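Local coordinates for putative host cell surface-exposed lipoprotein (PDB 4EQQ) that probably blocks superinfection of its streptococcal host by other phages, as the surface-exposed ectodomain of a prophage lipoprotein whose target is the phage tape measure protein, at residues Y62-D75 against F94-K107. Residues are numbered along the deposited sequence; the frame is centred on the assembly and turned at random.
Sequences YNKQALEKAKQYQD and FTQEEADYAVANLK. With SO4 (sulfate ion), chain D.
Helices 62-75 and 96-104 pass with their axes 7.9 Å apart at closest, their N-to-C directions inclined by 51° (signed crossing -51°). Asn63 pairs with Glu98 and Leu67 with Ala102 along the backbones; there the CA atoms of Leu67 and Ala102 come within 3.9 Å. Small residues permit this: the methyl of Ala102 presses on the backbone of Ala66, CB 3.5 Å from Ala66 O, and also touches Ala66 CB and Ala70 CB.

Phe94, one residue ahead of the Thr95 N-cap of helix 96-104, lays one ring face against Ala66, whose CA makes a CH-pi contact 3.8 Å from the ring centroid. Next to it Glu98 runs extended past Tyr62, and its carboxylate closes a capping box with Thr95 that fixes the helix start. The Tyr62 ring leads away from the contact, its hydroxyl bonded to Val55 O.

Both helices lie in the second of two stretches of the same lipoprotein family in this helix-turn-helix ectodomain; helix 81-91 lies between them in the chain and takes Ala99 and Val103 on the far side of helix 96-104.

Toward solvent, Tyr101, its CG swung anti to its own N (chi1 167°), sends its ring across the interface so that the CD2 edge meets Asn63 O, while Leu67 CD1 rests on Asn105 CB. Further along, Leu106 puts CD2 between Ala70 and Gln74, 3.9 Å from Ala70 CB. The chain terminus is then tied down twice. Gln74 reaches out extended to take Lys107 N on a lone pair of OE1 at 3.0 Å, and Lys107 NZ makes a 2.8 Å salt bridge to Asp75 OD1 on its syn side, tilted about 31° out of the carboxylate plane. The same ammonium has a weak bond to Ser42 O of the second subunit.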
ATOM      1  N   TYR A  62      -4.160  14.445  -1.041  1.00 23.95           N
ATOM      2  CA  TYR A  62      -4.599  13.360  -0.164  1.00 22.98           C
ATOM      3  C   TYR A  62      -5.989  12.817  -0.485  1.00 27.36           C
ATOM      4  O   TYR A  62      -6.285  11.677  -0.117  1.00 26.17           O
ATOM      5  CB  TYR A  62      -4.424  13.746   1.305  1.00 22.67           C
ATOM      6  CG  TYR A  62      -2.962  13.878   1.668  1.00 23.24           C
ATOM      7  CD1 TYR A  62      -2.151  12.751   1.806  1.00 23.51           C
ATOM      8  CD2 TYR A  62      -2.376  15.128   1.825  1.00 23.80           C
ATOM      9  CE1 TYR A  62      -0.795  12.870   2.096  1.00 23.15           C
ATOM     10  CE2 TYR A  62      -1.028  15.259   2.147  1.00 23.58           C
ATOM     11  CZ  TYR A  62      -0.241  14.130   2.273  1.00 26.78           C
ATOM     12  OH  TYR A  62       1.077  14.274   2.623  1.00 25.96           O
ATOM     13  N   ASN A  63      -6.824  13.602  -1.220  1.00 23.66           N
ATOM     14  CA  ASN A  63      -8.138  13.121  -1.681  1.00 23.89           C
ATOM     15  C   ASN A  63      -7.883  12.038  -2.724  1.00 26.05           C
ATOM     16  O   ASN A  63      -8.561  11.016  -2.732  1.00 25.52           O
ATOM     17  CB  ASN A  63      -8.951  14.250  -2.337  1.00 25.61           C
ATOM     18  CG  ASN A  63      -9.437  15.280  -1.358  1.00 41.53           C
ATOM     19  OD1 ASN A  63      -9.980  14.948  -0.327  1.00 30.25           O
ATOM     20  ND2 ASN A  63      -9.288  16.549  -1.678  1.00 42.68           N
ATOM     21  N   LYS A  64      -6.924  12.291  -3.628  1.00 23.22           N
ATOM     22  CA  LYS A  64      -6.526  11.355  -4.694  1.00 22.80           C
ATOM     23  C   LYS A  64      -5.834  10.115  -4.075  1.00 26.68           C
ATOM     24  O   LYS A  64      -6.052   8.995  -4.543  1.00 27.06           O
ATOM     25  CB  LYS A  64      -5.626  12.087  -5.705  1.00 26.02           C
ATOM     26  CG  LYS A  64      -4.751  11.209  -6.593  1.00 49.19           C
ATOM     27  CD  LYS A  64      -5.528  10.546  -7.700  1.00 63.96           C
ATOM     28  CE  LYS A  64      -4.611   9.935  -8.725  1.00 76.81           C
ATOM     29  NZ  LYS A  64      -5.399   9.348  -9.826  1.00 85.02           N
ATOM     30  N   GLN A  65      -5.028  10.315  -3.012  1.00 23.03           N
ATOM     31  CA  GLN A  65      -4.381   9.204  -2.302  1.00 23.38           C
ATOM     32  C   GLN A  65      -5.456   8.285  -1.707  1.00 26.45           C
ATOM     33  O   GLN A  65      -5.332   7.068  -1.791  1.00 25.59           O
ATOM     34  CB  GLN A  65      -3.473   9.723  -1.161  1.00 24.60           C
ATOM     35  CG  GLN A  65      -2.247  10.497  -1.620  1.00 27.45           C
ATOM     36  CD  GLN A  65      -1.333   9.656  -2.460  1.00 40.30           C
ATOM     37  OE1 GLN A  65      -1.172   9.889  -3.649  1.00 36.66           O
ATOM     38  NE2 GLN A  65      -0.712   8.669  -1.862  1.00 36.95           N
ATOM     39  N   ALA A  66      -6.496   8.879  -1.078  1.00 23.55           N
ATOM     40  CA  ALA A  66      -7.605   8.129  -0.475  1.00 23.14           C
ATOM     41  C   ALA A  66      -8.353   7.346  -1.543  1.00 25.79           C
ATOM     42  O   ALA A  66      -8.683   6.186  -1.314  1.00 24.83           O
ATOM     43  CB  ALA A  66      -8.555   9.068   0.255  1.00 23.62           C
ATOM     44  N   LEU A  67      -8.633   7.979  -2.698  1.00 23.79           N
ATOM     45  CA  LEU A  67      -9.327   7.320  -3.813  1.00 24.51           C
ATOM     46  C   LEU A  67      -8.534   6.091  -4.306  1.00 28.14           C
ATOM     47  O   LEU A  67      -9.116   5.022  -4.487  1.00 28.18           O
ATOM     48  CB  LEU A  67      -9.584   8.325  -4.972  1.00 24.65           C
ATOM     49  CG  LEU A  67     -10.221   7.762  -6.259  1.00 29.47           C
ATOM     50  CD1 LEU A  67     -11.511   6.956  -5.959  1.00 30.00           C
ATOM     51  CD2 LEU A  67     -10.482   8.872  -7.263  1.00 30.43           C
ATOM     52  N   GLU A  68      -7.217   6.251  -4.519  1.00 25.38           N
ATOM     53  CA  GLU A  68      -6.354   5.157  -4.973  1.00 25.65           C
ATOM     54  C   GLU A  68      -6.313   4.014  -3.944  1.00 27.04           C
ATOM     55  O   GLU A  68      -6.397   2.842  -4.318  1.00 25.72           O
ATOM     56  CB  GLU A  68      -4.946   5.669  -5.344  1.00 27.47           C
ATOM     57  CG  GLU A  68      -4.904   6.546  -6.600  1.00 34.31           C
ATOM     58  CD  GLU A  68      -5.647   6.012  -7.817  1.00 50.18           C
ATOM     59  OE1 GLU A  68      -6.586   6.694  -8.292  1.00 47.80           O
ATOM     60  OE2 GLU A  68      -5.358   4.867  -8.229  1.00 40.59           O
ATOM     61  N   LYS A  69      -6.262   4.354  -2.649  1.00 22.62           N
ATOM     62  CA  LYS A  69      -6.281   3.325  -1.603  1.00 22.32           C
ATOM     63  C   LYS A  69      -7.653   2.619  -1.572  1.00 25.70           C
ATOM     64  O   LYS A  69      -7.717   1.404  -1.396  1.00 25.11           O
ATOM     65  CB  LYS A  69      -5.939   3.919  -0.217  1.00 24.25           C
ATOM     66  CG  LYS A  69      -5.559   2.843   0.807  1.00 30.94           C
ATOM     67  CD  LYS A  69      -4.267   2.090   0.395  1.00 35.85           C
ATOM     68  CE  LYS A  69      -3.944   0.922   1.292  1.00 36.76           C
ATOM     69  NZ  LYS A  69      -3.696   1.360   2.692  1.00 40.20           N
ATOM     70  N   ALA A  70      -8.740   3.394  -1.734  1.00 21.86           N
ATOM     71  CA  ALA A  70     -10.117   2.890  -1.752  1.00 22.09           C
ATOM     72  C   ALA A  70     -10.300   1.897  -2.909  1.00 26.44           C
ATOM     73  O   ALA A  70     -10.885   0.838  -2.699  1.00 26.39           O
ATOM     74  CB  ALA A  70     -11.107   4.056  -1.904  1.00 22.15           C
ATOM     75  N   LYS A  71      -9.770   2.223  -4.113  1.00 23.23           N
ATOM     76  CA  LYS A  71      -9.828   1.337  -5.287  1.00 23.28           C
ATOM     77  C   LYS A  71      -9.102   0.050  -4.972  1.00 28.48           C
ATOM     78  O   LYS A  71      -9.631  -1.021  -5.259  1.00 29.89           O
ATOM     79  CB  LYS A  71      -9.199   1.986  -6.534  1.00 25.50           C
ATOM     80  CG  LYS A  71     -10.004   3.142  -7.131  1.00 27.59           C
ATOM     81  CD  LYS A  71      -9.196   3.769  -8.267  1.00 32.38           C
ATOM     82  CE  LYS A  71      -9.911   4.907  -8.944  1.00 44.87           C
ATOM     83  NZ  LYS A  71      -9.020   5.597  -9.923  1.00 50.24           N
ATOM     84  N   GLN A  72      -7.908   0.148  -4.334  1.00 24.26           N
ATOM     85  CA  GLN A  72      -7.124  -1.020  -3.935  1.00 23.77           C
ATOM     86  C   GLN A  72      -7.943  -1.939  -3.010  1.00 26.13           C
ATOM     87  O   GLN A  72      -8.003  -3.143  -3.262  1.00 26.01           O
ATOM     88  CB  GLN A  72      -5.802  -0.597  -3.274  1.00 25.26           C
ATOM     89  CG  GLN A  72      -4.894  -1.778  -2.933  1.00 31.21           C
ATOM     90  CD  GLN A  72      -3.628  -1.364  -2.213  1.00 48.14           C
ATOM     91  OE1 GLN A  72      -3.023  -0.332  -2.512  1.00 41.08           O
ATOM     92  NE2 GLN A  72      -3.200  -2.172  -1.244  1.00 42.07           N
ATOM     93  N   TYR A  73      -8.593  -1.378  -1.966  1.00 22.39           N
ATOM     94  CA  TYR A  73      -9.435  -2.165  -1.044  1.00 21.92           C
ATOM     95  C   TYR A  73     -10.603  -2.821  -1.772  1.00 27.01           C
ATOM     96  O   TYR A  73     -10.925  -3.975  -1.489  1.00 27.93           O
ATOM     97  CB  TYR A  73      -9.966  -1.309   0.126  1.00 22.39           C
ATOM     98  CG  TYR A  73      -8.920  -0.896   1.149  1.00 24.40           C
ATOM     99  CD1 TYR A  73      -7.802  -1.681   1.398  1.00 26.01           C
ATOM    100  CD2 TYR A  73      -9.066   0.289   1.875  1.00 25.05           C
ATOM    101  CE1 TYR A  73      -6.851  -1.309   2.348  1.00 28.17           C
ATOM    102  CE2 TYR A  73      -8.107   0.680   2.810  1.00 25.36           C
ATOM    103  CZ  TYR A  73      -7.024  -0.138   3.073  1.00 31.14           C
ATOM    104  OH  TYR A  73      -6.093   0.235   4.011  1.00 28.14           O
ATOM    105  N   GLN A  74     -11.233  -2.091  -2.701  1.00 23.63           N
ATOM    106  CA  GLN A  74     -12.368  -2.611  -3.473  1.00 24.05           C
ATOM    107  C   GLN A  74     -11.935  -3.726  -4.408  1.00 27.94           C
ATOM    108  O   GLN A  74     -12.554  -4.783  -4.407  1.00 27.91           O
ATOM    109  CB  GLN A  74     -13.078  -1.491  -4.261  1.00 25.48           C
ATOM    110  CG  GLN A  74     -14.318  -2.003  -5.012  1.00 32.48           C
ATOM    111  CD  GLN A  74     -15.206  -0.906  -5.509  1.00 39.11           C
ATOM    112  OE1 GLN A  74     -14.840  -0.147  -6.396  1.00 34.98           O
ATOM    113  NE2 GLN A  74     -16.398  -0.816  -4.954  1.00 32.37           N
ATOM    114  N   ASP A  75     -10.862  -3.498  -5.186  1.00 24.74           N
ATOM    115  CA  ASP A  75     -10.390  -4.485  -6.148  1.00 23.76           C
ATOM    116  C   ASP A  75      -9.694  -5.701  -5.558  1.00 28.14           C
ATOM    117  O   ASP A  75      -9.848  -6.778  -6.116  1.00 28.46           O
ATOM    118  CB  ASP A  75      -9.549  -3.831  -7.247  1.00 24.04           C
ATOM    119  CG  ASP A  75     -10.298  -2.744  -8.007  1.00 28.94           C
ATOM    120  OD1 ASP A  75     -11.534  -2.874  -8.177  1.00 27.78           O
ATOM    121  OD2 ASP A  75      -9.655  -1.766  -8.421  1.00 28.86           O
ATOM    122  N   PHE A  94      -6.912   8.732   7.067  1.00 23.84           N
ATOM    123  CA  PHE A  94      -7.317   9.757   6.121  1.00 21.61           C
ATOM    124  C   PHE A  94      -8.369  10.564   6.873  1.00 26.75           C
ATOM    125  O   PHE A  94      -9.024  10.028   7.780  1.00 26.20           O
ATOM    126  CB  PHE A  94      -7.990   9.126   4.891  1.00 22.42           C
ATOM    127  CG  PHE A  94      -6.987   8.588   3.899  1.00 22.13           C
ATOM    128  CD1 PHE A  94      -6.289   9.449   3.055  1.00 23.75           C
ATOM    129  CD2 PHE A  94      -6.707   7.228   3.839  1.00 22.44           C
ATOM    130  CE1 PHE A  94      -5.358   8.955   2.139  1.00 23.88           C
ATOM    131  CE2 PHE A  94      -5.749   6.732   2.939  1.00 25.52           C
ATOM    132  CZ  PHE A  94      -5.081   7.600   2.097  1.00 23.58           C
ATOM    133  N   THR A  95      -8.580  11.827   6.490  1.00 24.63           N
ATOM    134  CA  THR A  95      -9.642  12.631   7.115  1.00 25.27           C
ATOM    135  C   THR A  95     -10.977  12.067   6.606  1.00 29.04           C
ATOM    136  O   THR A  95     -10.996  11.365   5.582  1.00 27.47           O
ATOM    137  CB  THR A  95      -9.503  14.110   6.685  1.00 31.31           C
ATOM    138  OG1 THR A  95      -9.840  14.203   5.301  1.00 26.86           O
ATOM    139  CG2 THR A  95      -8.086  14.665   6.921  1.00 28.34           C
ATOM    140  N   GLN A  96     -12.086  12.381   7.288  1.00 26.70           N
ATOM    141  CA  GLN A  96     -13.425  11.931   6.873  1.00 26.51           C
ATOM    142  C   GLN A  96     -13.794  12.402   5.453  1.00 29.82           C
ATOM    143  O   GLN A  96     -14.371  11.636   4.683  1.00 28.40           O
ATOM    144  CB  GLN A  96     -14.494  12.383   7.885  1.00 27.77           C
ATOM    145  CG  GLN A  96     -15.854  11.696   7.676  1.00 31.19           C
ATOM    146  CD  GLN A  96     -15.783  10.213   7.957  1.00 36.91           C
ATOM    147  OE1 GLN A  96     -15.367   9.799   9.032  1.00 34.27           O
ATOM    148  NE2 GLN A  96     -16.164   9.387   6.988  1.00 31.39           N
ATOM    149  N   GLU A  97     -13.436  13.649   5.110  1.00 27.55           N
ATOM    150  CA  GLU A  97     -13.699  14.240   3.789  1.00 27.44           C
ATOM    151  C   GLU A  97     -12.921  13.533   2.684  1.00 28.49           C
ATOM    152  O   GLU A  97     -13.466  13.306   1.612  1.00 28.39           O
ATOM    153  CB  GLU A  97     -13.366  15.734   3.796  1.00 29.25           C
ATOM    154  CG  GLU A  97     -14.062  16.420   4.950  1.00 47.26           C
ATOM    155  CD  GLU A  97     -14.647  17.787   4.672  1.00 68.86           C
ATOM    156  OE1 GLU A  97     -14.267  18.430   3.666  1.00 67.88           O
ATOM    157  OE2 GLU A  97     -15.452  18.237   5.515  1.00 51.35           O
ATOM    158  N   GLU A  98     -11.662  13.161   2.951  1.00 25.37           N
ATOM    159  CA  GLU A  98     -10.856  12.397   1.976  1.00 24.71           C
ATOM    160  C   GLU A  98     -11.502  11.023   1.723  1.00 27.77           C
ATOM    161  O   GLU A  98     -11.630  10.610   0.574  1.00 25.61           O
ATOM    162  CB  GLU A  98      -9.423  12.212   2.482  1.00 25.60           C
ATOM    163  CG  GLU A  98      -8.609  13.491   2.354  1.00 31.29           C
ATOM    164  CD  GLU A  98      -7.457  13.656   3.321  1.00 35.88           C
ATOM    165  OE1 GLU A  98      -6.919  14.782   3.402  1.00 30.62           O
ATOM    166  OE2 GLU A  98      -7.089  12.672   4.001  1.00 27.15           O
ATOM    167  N   ALA A  99     -11.933  10.337   2.805  1.00 26.16           N
ATOM    168  CA  ALA A  99     -12.568   9.021   2.726  1.00 26.62           C
ATOM    169  C   ALA A  99     -13.937   9.125   2.038  1.00 30.24           C
ATOM    170  O   ALA A  99     -14.253   8.272   1.211  1.00 29.14           O
ATOM    171  CB  ALA A  99     -12.710   8.416   4.120  1.00 27.47           C
ATOM    172  N   ASP A 100     -14.716  10.195   2.328  1.00 28.22           N
ATOM    173  CA  ASP A 100     -16.024  10.400   1.694  1.00 28.78           C
ATOM    174  C   ASP A 100     -15.852  10.597   0.198  1.00 32.70           C
ATOM    175  O   ASP A 100     -16.572   9.972  -0.581  1.00 32.67           O
ATOM    176  CB  ASP A 100     -16.782  11.593   2.317  1.00 29.99           C
ATOM    177  CG  ASP A 100     -17.225  11.398   3.761  1.00 35.80           C
ATOM    178  OD1 ASP A 100     -17.261  10.228   4.227  1.00 35.96           O
ATOM    179  OD2 ASP A 100     -17.487  12.414   4.439  1.00 38.49           O
ATOM    180  N   TYR A 101     -14.864  11.432  -0.203  1.00 28.70           N
ATOM    181  CA  TYR A 101     -14.550  11.665  -1.613  1.00 28.88           C
ATOM    182  C   TYR A 101     -14.129  10.341  -2.290  1.00 31.51           C
ATOM    183  O   TYR A 101     -14.584  10.036  -3.400  1.00 31.15           O
ATOM    184  CB  TYR A 101     -13.436  12.723  -1.754  1.00 30.09           C
ATOM    185  CG  TYR A 101     -12.847  12.784  -3.145  1.00 33.13           C
ATOM    186  CD1 TYR A 101     -13.477  13.498  -4.162  1.00 36.34           C
ATOM    187  CD2 TYR A 101     -11.679  12.092  -3.458  1.00 33.80           C
ATOM    188  CE1 TYR A 101     -12.969  13.506  -5.464  1.00 37.97           C
ATOM    189  CE2 TYR A 101     -11.152  12.108  -4.752  1.00 34.61           C
ATOM    190  CZ  TYR A 101     -11.797  12.822  -5.749  1.00 40.73           C
ATOM    191  OH  TYR A 101     -11.275  12.839  -7.016  1.00 40.42           O
ATOM    192  N   ALA A 102     -13.266   9.557  -1.615  1.00 26.02           N
ATOM    193  CA  ALA A 102     -12.787   8.287  -2.173  1.00 24.70           C
ATOM    194  C   ALA A 102     -13.955   7.345  -2.499  1.00 31.06           C
ATOM    195  O   ALA A 102     -14.041   6.834  -3.621  1.00 30.25           O
ATOM    196  CB  ALA A 102     -11.829   7.606  -1.189  1.00 24.58           C
ATOM    197  N   VAL A 103     -14.838   7.103  -1.507  1.00 28.85           N
ATOM    198  CA  VAL A 103     -15.944   6.156  -1.666  1.00 30.30           C
ATOM    199  C   VAL A 103     -17.029   6.606  -2.650  1.00 36.60           C
ATOM    200  O   VAL A 103     -17.621   5.768  -3.331  1.00 37.09           O
ATOM    201  CB  VAL A 103     -16.472   5.531  -0.342  1.00 34.66           C
ATOM    202  CG1 VAL A 103     -15.339   4.866   0.444  1.00 34.13           C
ATOM    203  CG2 VAL A 103     -17.173   6.560   0.518  1.00 35.10           C
ATOM    204  N   ALA A 104     -17.225   7.923  -2.783  1.00 35.18           N
ATOM    205  CA  ALA A 104     -18.179   8.503  -3.741  1.00 36.19           C
ATOM    206  C   ALA A 104     -17.698   8.259  -5.191  1.00 42.41           C
ATOM    207  O   ALA A 104     -18.496   8.315  -6.125  1.00 43.42           O
ATOM    208  CB  ALA A 104     -18.332   9.993  -3.478  1.00 36.81           C
ATOM    209  N   ASN A 105     -16.396   7.961  -5.363  1.00 38.68           N
ATOM    210  CA  ASN A 105     -15.775   7.706  -6.664  1.00 38.05           C
ATOM    211  C   ASN A 105     -15.403   6.250  -6.917  1.00 41.80           C
ATOM    212  O   ASN A 105     -14.667   5.960  -7.856  1.00 42.40           O
ATOM    213  CB  ASN A 105     -14.612   8.666  -6.915  1.00 37.94           C
ATOM    214  CG  ASN A 105     -15.059  10.101  -7.049  1.00 54.85           C
ATOM    215  OD1 ASN A 105     -15.067  10.870  -6.079  1.00 45.50           O
ATOM    216  ND2 ASN A 105     -15.466  10.477  -8.251  1.00 43.85           N
ATOM    217  N   LEU A 106     -15.969   5.330  -6.124  1.00 38.05           N
ATOM    218  CA  LEU A 106     -15.781   3.882  -6.272  1.00 37.53           C
ATOM    219  C   LEU A 106     -16.852   3.272  -7.195  1.00 45.27           C
ATOM    220  O   LEU A 106     -17.811   3.955  -7.571  1.00 45.92           O
ATOM    221  CB  LEU A 106     -15.827   3.182  -4.903  1.00 36.56           C
ATOM    222  CG  LEU A 106     -14.575   3.276  -4.032  1.00 39.19           C
ATOM    223  CD1 LEU A 106     -14.816   2.637  -2.696  1.00 38.48           C
ATOM    224  CD2 LEU A 106     -13.382   2.638  -4.702  1.00 40.54           C
ATOM    225  N   LYS A 107     -16.685   1.984  -7.550  1.00 41.75           N
ATOM    226  CA  LYS A 107     -17.614   1.251  -8.409  1.00 50.22           C
ATOM    227  C   LYS A 107     -18.858   0.871  -7.617  1.00 88.69           C
ATOM    228  O   LYS A 107     -19.939   0.791  -8.191  1.00 57.46           O
ATOM    229  CB  LYS A 107     -16.953  -0.010  -8.984  1.00 51.31           C
ATOM    230  CG  LYS A 107     -15.740   0.256  -9.864  1.00 53.87           C
ATOM    231  CD  LYS A 107     -14.935  -1.025 -10.020  1.00 56.17           C
ATOM    232  CE  LYS A 107     -13.618  -0.820 -10.716  1.00 54.31           C
ATOM    233  NZ  LYS A 107     -12.755  -2.027 -10.607  1.00 48.87           N
TER
HETATM  234  S   SO4 D 202      -0.587   0.377   4.273  1.00 82.65           S
HETATM  235  O1  SO4 D 202       0.198   1.393   3.559  1.00 82.45           O
HETATM  236  O2  SO4 D 202      -1.678  -0.095   3.431  1.00 80.68           O
HETATM  237  O3  SO4 D 202       0.269  -0.766   4.602  1.00 83.76           O
HETATM  238  O4  SO4 D 202      -1.125   0.958   5.510  1.00 82.21           O
HETATM  239  O   HOH W   1     -10.745   0.421  -9.368  1.00 48.23           O